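Local coordinates for protein glycoside hydrolase, GH17 family (Formosa sp. Hel1_33_131, PDB 6FCG) that probably hydrolyses the beta-1,3-glucan laminarin from within the chain, as an endo-acting laminarinase of glycoside hydrolase family 17, at residues A323-H335 with H369-V382. Residues are numbered along the deposited sequence; the frame is centred on the assembly and turned at random.
Sequences ATDEYKEAIFYNH and HFGLFTVDGKAKYV
With CG anti to the carbonyl carbon (chi1 -67°) and the chain extended beyond it, E326 reaches out from the first turn of its helix and across the side chain of K380 at about a right angle. Its OE1 accepts the backbone N-H of Y381 at 2.9 Å from N, on the anti side and well out of the carboxylate plane; T405 OG1 shares that oxygen. Cut back to alanine, E326 would probably leave both the Y381 amide and T405 OG1 without their shared partner and open a gap beside the K380 methylenes. Y327 and Y381 both hold CG anti to their backbone N and lie side by side; in an offset edge-to-face pair, Y327 turns its edge toward the Y381 face, its CD1 3.6 Å from Y381 CE2. E326 and Y327 belong to helix 326-342, which follows parallel strand 301-305 in the TIM-barrel fold of family 17 and packs against the irregular loop leading to helix 384-388. A330 sits where the two backbones come closest, its CB 3.5 Å from V382 CA. One turn on from A330, Y333 takes L372 CD2 over one ring face, 4.2 Å from its centroid, while V382 CG2 approaches Y333 CD2 obliquely. E329 crosses K380, its OE2 3.4 Å from K380 CD; K380 NZ salt-bridges D354.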
loop_
_atom_site.group_PDB
_atom_site.type_symbol
_atom_site.label_atom_id
_atom_site.label_comp_id
_atom_site.label_asym_id
_atom_site.label_seq_id
_atom_site.Cartn_x
_atom_site.Cartn_y
_atom_site.Cartn_z
ATOM N N ALA A 323 -3.880 19.662 -6.775
ATOM C CA ALA A 323 -4.024 21.110 -6.722
ATOM C C ALA A 323 -3.152 21.839 -7.737
ATOM O O ALA A 323 -3.595 22.781 -8.374
ATOM C CB ALA A 323 -3.689 21.591 -5.325
ATOM N N THR A 324 -1.925 21.382 -7.911
ATOM C CA THR A 324 -0.931 22.134 -8.632
ATOM C C THR A 324 -0.929 21.945 -10.158
ATOM O O THR A 324 -0.728 20.850 -10.641
ATOM C CB THR A 324 0.464 21.777 -8.133
ATOM O OG1 THR A 324 0.669 20.366 -8.234
ATOM C CG2 THR A 324 0.620 22.213 -6.700
ATOM N N ASP A 325 -1.143 23.053 -10.871
ATOM C CA ASP A 325 -0.947 23.193 -12.322
ATOM C C ASP A 325 -1.162 24.670 -12.674
ATOM O O ASP A 325 -1.703 25.422 -11.855
ATOM C CB ASP A 325 -1.890 22.274 -13.133
ATOM C CG ASP A 325 -3.358 22.549 -12.850
ATOM O OD1 ASP A 325 -3.826 23.650 -13.226
ATOM O OD2 ASP A 325 -4.039 21.656 -12.269
ATOM N N GLU A 326 -0.799 25.079 -13.885
ATOM C CA GLU A 326 -0.850 26.493 -14.246
ATOM C C GLU A 326 -2.252 27.074 -14.368
ATOM O O GLU A 326 -2.442 28.302 -14.207
ATOM C CB GLU A 326 -0.102 26.748 -15.534
ATOM C CG GLU A 326 1.397 26.525 -15.393
ATOM C CD GLU A 326 2.199 26.852 -16.646
ATOM O OE1 GLU A 326 1.693 27.581 -17.534
ATOM O OE2 GLU A 326 3.350 26.385 -16.737
ATOM N N TYR A 327 -3.231 26.210 -14.648
ATOM C CA TYR A 327 -4.620 26.642 -14.802
ATOM C C TYR A 327 -5.223 26.999 -13.450
ATOM O O TYR A 327 -5.831 28.058 -13.276
ATOM C CB TYR A 327 -5.438 25.548 -15.506
ATOM C CG TYR A 327 -6.881 25.895 -15.821
ATOM C CD1 TYR A 327 -7.200 27.023 -16.579
ATOM C CD2 TYR A 327 -7.922 25.066 -15.427
ATOM C CE1 TYR A 327 -8.518 27.332 -16.899
ATOM C CE2 TYR A 327 -9.241 25.364 -15.750
ATOM C CZ TYR A 327 -9.529 26.493 -16.487
ATOM O OH TYR A 327 -10.827 26.778 -16.797
ATOM N N LYS A 328 -5.076 26.107 -12.484
ATOM C CA LYS A 328 -5.608 26.380 -11.162
ATOM C C LYS A 328 -4.875 27.540 -10.512
ATOM O O LYS A 328 -5.489 28.270 -9.753
ATOM C CB LYS A 328 -5.576 25.146 -10.263
ATOM C CG LYS A 328 -6.526 24.074 -10.724
ATOM C CD LYS A 328 -6.761 23.074 -9.623
ATOM C CE LYS A 328 -6.336 21.660 -9.979
ATOM N NZ LYS A 328 -7.108 20.818 -10.844
ATOM N N GLU A 329 -3.579 27.687 -10.796
ATOM C CA GLU A 329 -2.814 28.839 -10.312
ATOM C C GLU A 329 -3.409 30.146 -10.825
ATOM O O GLU A 329 -3.577 31.108 -10.058
ATOM C CB GLU A 329 -1.339 28.766 -10.731
ATOM C CG GLU A 329 -0.540 29.981 -10.292
ATOM C CD GLU A 329 0.842 30.022 -10.871
ATOM O OE1 GLU A 329 1.701 30.305 -10.047
ATOM O OE2 GLU A 329 1.083 29.810 -12.108
ATOM N N ALA A 330 -3.698 30.184 -12.113
ATOM C CA ALA A 330 -4.315 31.358 -12.711
ATOM C C ALA A 330 -5.677 31.678 -12.086
ATOM O O ALA A 330 -5.965 32.835 -11.764
ATOM C CB ALA A 330 -4.453 31.179 -14.212
ATOM N N ILE A 331 -6.507 30.661 -11.906
ATOM C CA ILE A 331 -7.797 30.869 -11.264
ATOM C C ILE A 331 -7.627 31.450 -9.848
ATOM O O ILE A 331 -8.304 32.410 -9.474
ATOM C CB ILE A 331 -8.626 29.579 -11.224
ATOM C CG1 ILE A 331 -9.057 29.206 -12.641
ATOM C CG2 ILE A 331 -9.867 29.765 -10.340
ATOM C CD1 ILE A 331 -9.559 27.782 -12.769
ATOM N N PHE A 332 -6.700 30.895 -9.082
ATOM C CA PHE A 332 -6.462 31.369 -7.729
ATOM C C PHE A 332 -5.949 32.809 -7.726
ATOM O O PHE A 332 -6.478 33.640 -6.987
ATOM C CB PHE A 332 -5.498 30.442 -6.980
ATOM C CG PHE A 332 -5.349 30.777 -5.521
ATOM C CD1 PHE A 332 -6.380 30.510 -4.635
ATOM C CD2 PHE A 332 -4.185 31.360 -5.037
ATOM C CE1 PHE A 332 -6.258 30.815 -3.290
ATOM C CE2 PHE A 332 -4.050 31.654 -3.692
ATOM C CZ PHE A 332 -5.089 31.385 -2.817
ATOM N N TYR A 333 -4.938 33.081 -8.554
ATOM C CA TYR A 333 -4.349 34.412 -8.662
ATOM C C TYR A 333 -5.419 35.480 -8.935
ATOM O O TYR A 333 -5.463 36.505 -8.250
ATOM C CB TYR A 333 -3.299 34.462 -9.782
ATOM C CG TYR A 333 -2.671 35.816 -9.960
ATOM C CD1 TYR A 333 -1.722 36.287 -9.064
ATOM C CD2 TYR A 333 -3.010 36.616 -11.045
ATOM C CE1 TYR A 333 -1.124 37.528 -9.237
ATOM C CE2 TYR A 333 -2.423 37.861 -11.236
ATOM C CZ TYR A 333 -1.486 38.321 -10.332
ATOM O OH TYR A 333 -0.952 39.565 -10.566
ATOM N N ASN A 334 -6.280 35.222 -9.922
ATOM C CA ASN A 334 -7.349 36.154 -10.302
ATOM C C ASN A 334 -8.424 36.318 -9.246
ATOM O O ASN A 334 -8.883 37.445 -9.018
ATOM C CB ASN A 334 -7.990 35.754 -11.634
ATOM C CG ASN A 334 -7.023 35.871 -12.794
ATOM O OD1 ASN A 334 -6.167 36.760 -12.841
ATOM N ND2 ASN A 334 -7.155 34.986 -13.737
ATOM N N HIS A 335 -8.796 35.229 -8.575
ATOM C CA HIS A 335 -9.743 35.328 -7.457
ATOM C C HIS A 335 -9.179 36.181 -6.328
ATOM O O HIS A 335 -9.911 36.964 -5.717
ATOM C CB HIS A 335 -10.129 33.959 -6.882
ATOM C CG HIS A 335 -11.214 33.233 -7.622
ATOM N ND1 HIS A 335 -12.207 33.856 -8.355
ATOM C CD2 HIS A 335 -11.490 31.909 -7.682
ATOM C CE1 HIS A 335 -13.019 32.944 -8.866
ATOM N NE2 HIS A 335 -12.608 31.756 -8.471
ATOM N N HIS A 369 7.977 26.294 -7.589
ATOM C CA HIS A 369 7.040 26.500 -8.693
ATOM C C HIS A 369 5.942 27.490 -8.385
ATOM O O HIS A 369 4.859 27.466 -8.997
ATOM C CB HIS A 369 6.469 25.150 -9.168
ATOM C CG HIS A 369 7.507 24.248 -9.760
ATOM N ND1 HIS A 369 8.002 24.413 -11.038
ATOM C CD2 HIS A 369 8.160 23.183 -9.241
ATOM C CE1 HIS A 369 8.908 23.482 -11.284
ATOM N NE2 HIS A 369 9.021 22.722 -10.210
ATOM N N PHE A 370 6.231 28.418 -7.489
ATOM C CA PHE A 370 5.226 29.416 -7.126
ATOM C C PHE A 370 5.172 30.667 -8.041
ATOM O O PHE A 370 4.299 31.504 -7.871
ATOM C CB PHE A 370 5.407 29.827 -5.675
ATOM C CG PHE A 370 4.780 28.885 -4.712
ATOM C CD1 PHE A 370 3.436 29.027 -4.371
ATOM C CD2 PHE A 370 5.527 27.883 -4.123
ATOM C CE1 PHE A 370 2.853 28.175 -3.475
ATOM C CE2 PHE A 370 4.942 27.020 -3.214
ATOM C CZ PHE A 370 3.612 27.170 -2.889
ATOM N N GLY A 371 6.084 30.767 -9.005
ATOM C CA GLY A 371 6.145 31.905 -9.885
ATOM C C GLY A 371 4.943 32.084 -10.775
ATOM O O GLY A 371 4.197 31.138 -11.027
ATOM N N LEU A 372 4.741 33.331 -11.217
ATOM C CA LEU A 372 3.903 33.625 -12.378
ATOM C C LEU A 372 4.715 33.374 -13.643
ATOM O O LEU A 372 4.158 33.108 -14.717
ATOM C CB LEU A 372 3.406 35.050 -12.335
ATOM C CG LEU A 372 2.681 35.478 -11.077
ATOM C CD1 LEU A 372 2.408 36.966 -11.140
ATOM C CD2 LEU A 372 1.391 34.714 -10.867
ATOM N N PHE A 373 6.033 33.478 -13.526
ATOM C CA PHE A 373 6.965 33.151 -14.613
ATOM C C PHE A 373 7.827 31.975 -14.195
ATOM O O PHE A 373 8.056 31.758 -12.981
ATOM C CB PHE A 373 7.940 34.322 -14.899
ATOM C CG PHE A 373 7.286 35.606 -15.307
ATOM C CD1 PHE A 373 6.887 36.535 -14.375
ATOM C CD2 PHE A 373 7.099 35.900 -16.659
ATOM C CE1 PHE A 373 6.285 37.706 -14.767
ATOM C CE2 PHE A 373 6.488 37.081 -17.051
ATOM C CZ PHE A 373 6.095 37.989 -16.102
ATOM N N THR A 374 8.397 31.302 -15.203
ATOM C CA THR A 374 9.348 30.201 -14.988
ATOM C C THR A 374 10.695 30.836 -14.705
ATOM O O THR A 374 10.862 32.032 -14.890
ATOM C CB THR A 374 9.464 29.181 -16.153
ATOM O OG1 THR A 374 10.219 29.706 -17.261
ATOM C CG2 THR A 374 8.120 28.667 -16.621
ATOM N N VAL A 375 11.664 30.048 -14.267
ATOM C CA VAL A 375 13.005 30.604 -14.009
ATOM C C VAL A 375 13.590 31.230 -15.316
ATOM O O VAL A 375 14.231 32.259 -15.273
ATOM C CB VAL A 375 13.961 29.621 -13.277
ATOM C CG1 VAL A 375 14.335 28.461 -14.167
ATOM C CG2 VAL A 375 15.221 30.327 -12.818
ATOM N N ASP A 376 13.326 30.604 -16.469
ATOM C CA ASP A 376 13.810 31.062 -17.786
ATOM C C ASP A 376 13.024 32.238 -18.380
ATOM O O ASP A 376 13.348 32.708 -19.463
ATOM C CB ASP A 376 13.799 29.899 -18.804
ATOM C CG ASP A 376 14.669 28.697 -18.365
ATOM O OD1 ASP A 376 15.857 28.877 -17.997
ATOM O OD2 ASP A 376 14.147 27.565 -18.380
ATOM N N GLY A 377 11.995 32.714 -17.688
ATOM C CA GLY A 377 11.261 33.887 -18.109
ATOM C C GLY A 377 10.069 33.578 -18.981
ATOM O O GLY A 377 9.521 34.490 -19.583
ATOM N N LYS A 378 9.650 32.318 -19.051
ATOM C CA LYS A 378 8.402 31.984 -19.708
ATOM C C LYS A 378 7.194 32.367 -18.849
ATOM O O LYS A 378 7.189 32.178 -17.636
ATOM C CB LYS A 378 8.331 30.508 -20.031
ATOM C CG LYS A 378 9.343 30.065 -21.069
ATOM C CD LYS A 378 8.752 28.949 -21.924
ATOM C CE LYS A 378 9.629 28.599 -23.116
ATOM N NZ LYS A 378 10.887 27.974 -22.628
ATOM N N ALA A 379 6.180 32.946 -19.476
ATOM C CA ALA A 379 4.961 33.330 -18.785
ATOM C C ALA A 379 4.040 32.124 -18.703
ATOM O O ALA A 379 3.656 31.564 -19.719
ATOM C CB ALA A 379 4.272 34.478 -19.521
ATOM N N LYS A 380 3.662 31.763 -17.480
ATOM C CA LYS A 380 2.699 30.692 -17.245
ATOM C C LYS A 380 1.301 31.144 -17.629
ATOM O O LYS A 380 1.046 32.347 -17.783
ATOM C CB LYS A 380 2.701 30.276 -15.775
ATOM C CG LYS A 380 3.999 29.634 -15.312
ATOM C CD LYS A 380 4.024 29.505 -13.804
ATOM C CE LYS A 380 5.332 28.894 -13.310
ATOM N NZ LYS A 380 5.352 28.701 -11.824
ATOM N N TYR A 381 0.401 30.182 -17.752
ATOM C CA TYR A 381 -0.968 30.413 -18.208
ATOM C C TYR A 381 -1.606 31.701 -17.707
ATOM O O TYR A 381 -2.217 32.453 -18.485
ATOM C CB TYR A 381 -1.877 29.228 -17.858
ATOM C CG TYR A 381 -3.293 29.442 -18.349
ATOM C CD1 TYR A 381 -3.589 29.399 -19.715
ATOM C CD2 TYR A 381 -4.326 29.749 -17.456
ATOM C CE1 TYR A 381 -4.876 29.625 -20.174
ATOM C CE2 TYR A 381 -5.616 29.979 -17.898
ATOM C CZ TYR A 381 -5.888 29.915 -19.258
ATOM O OH TYR A 381 -7.177 30.109 -19.699
ATOM N N VAL A 382 -1.459 31.944 -16.407
ATOM C CA VAL A 382 -1.972 33.158 -15.764
ATOM C C VAL A 382 -1.673 34.467 -16.510
ATOM O O VAL A 382 -2.514 35.368 -16.485
ATOM C CB VAL A 382 -1.503 33.233 -14.286
ATOM C CG1 VAL A 382 0.008 33.355 -14.162
ATOM C CG2 VAL A 382 -2.203 34.346 -13.524
#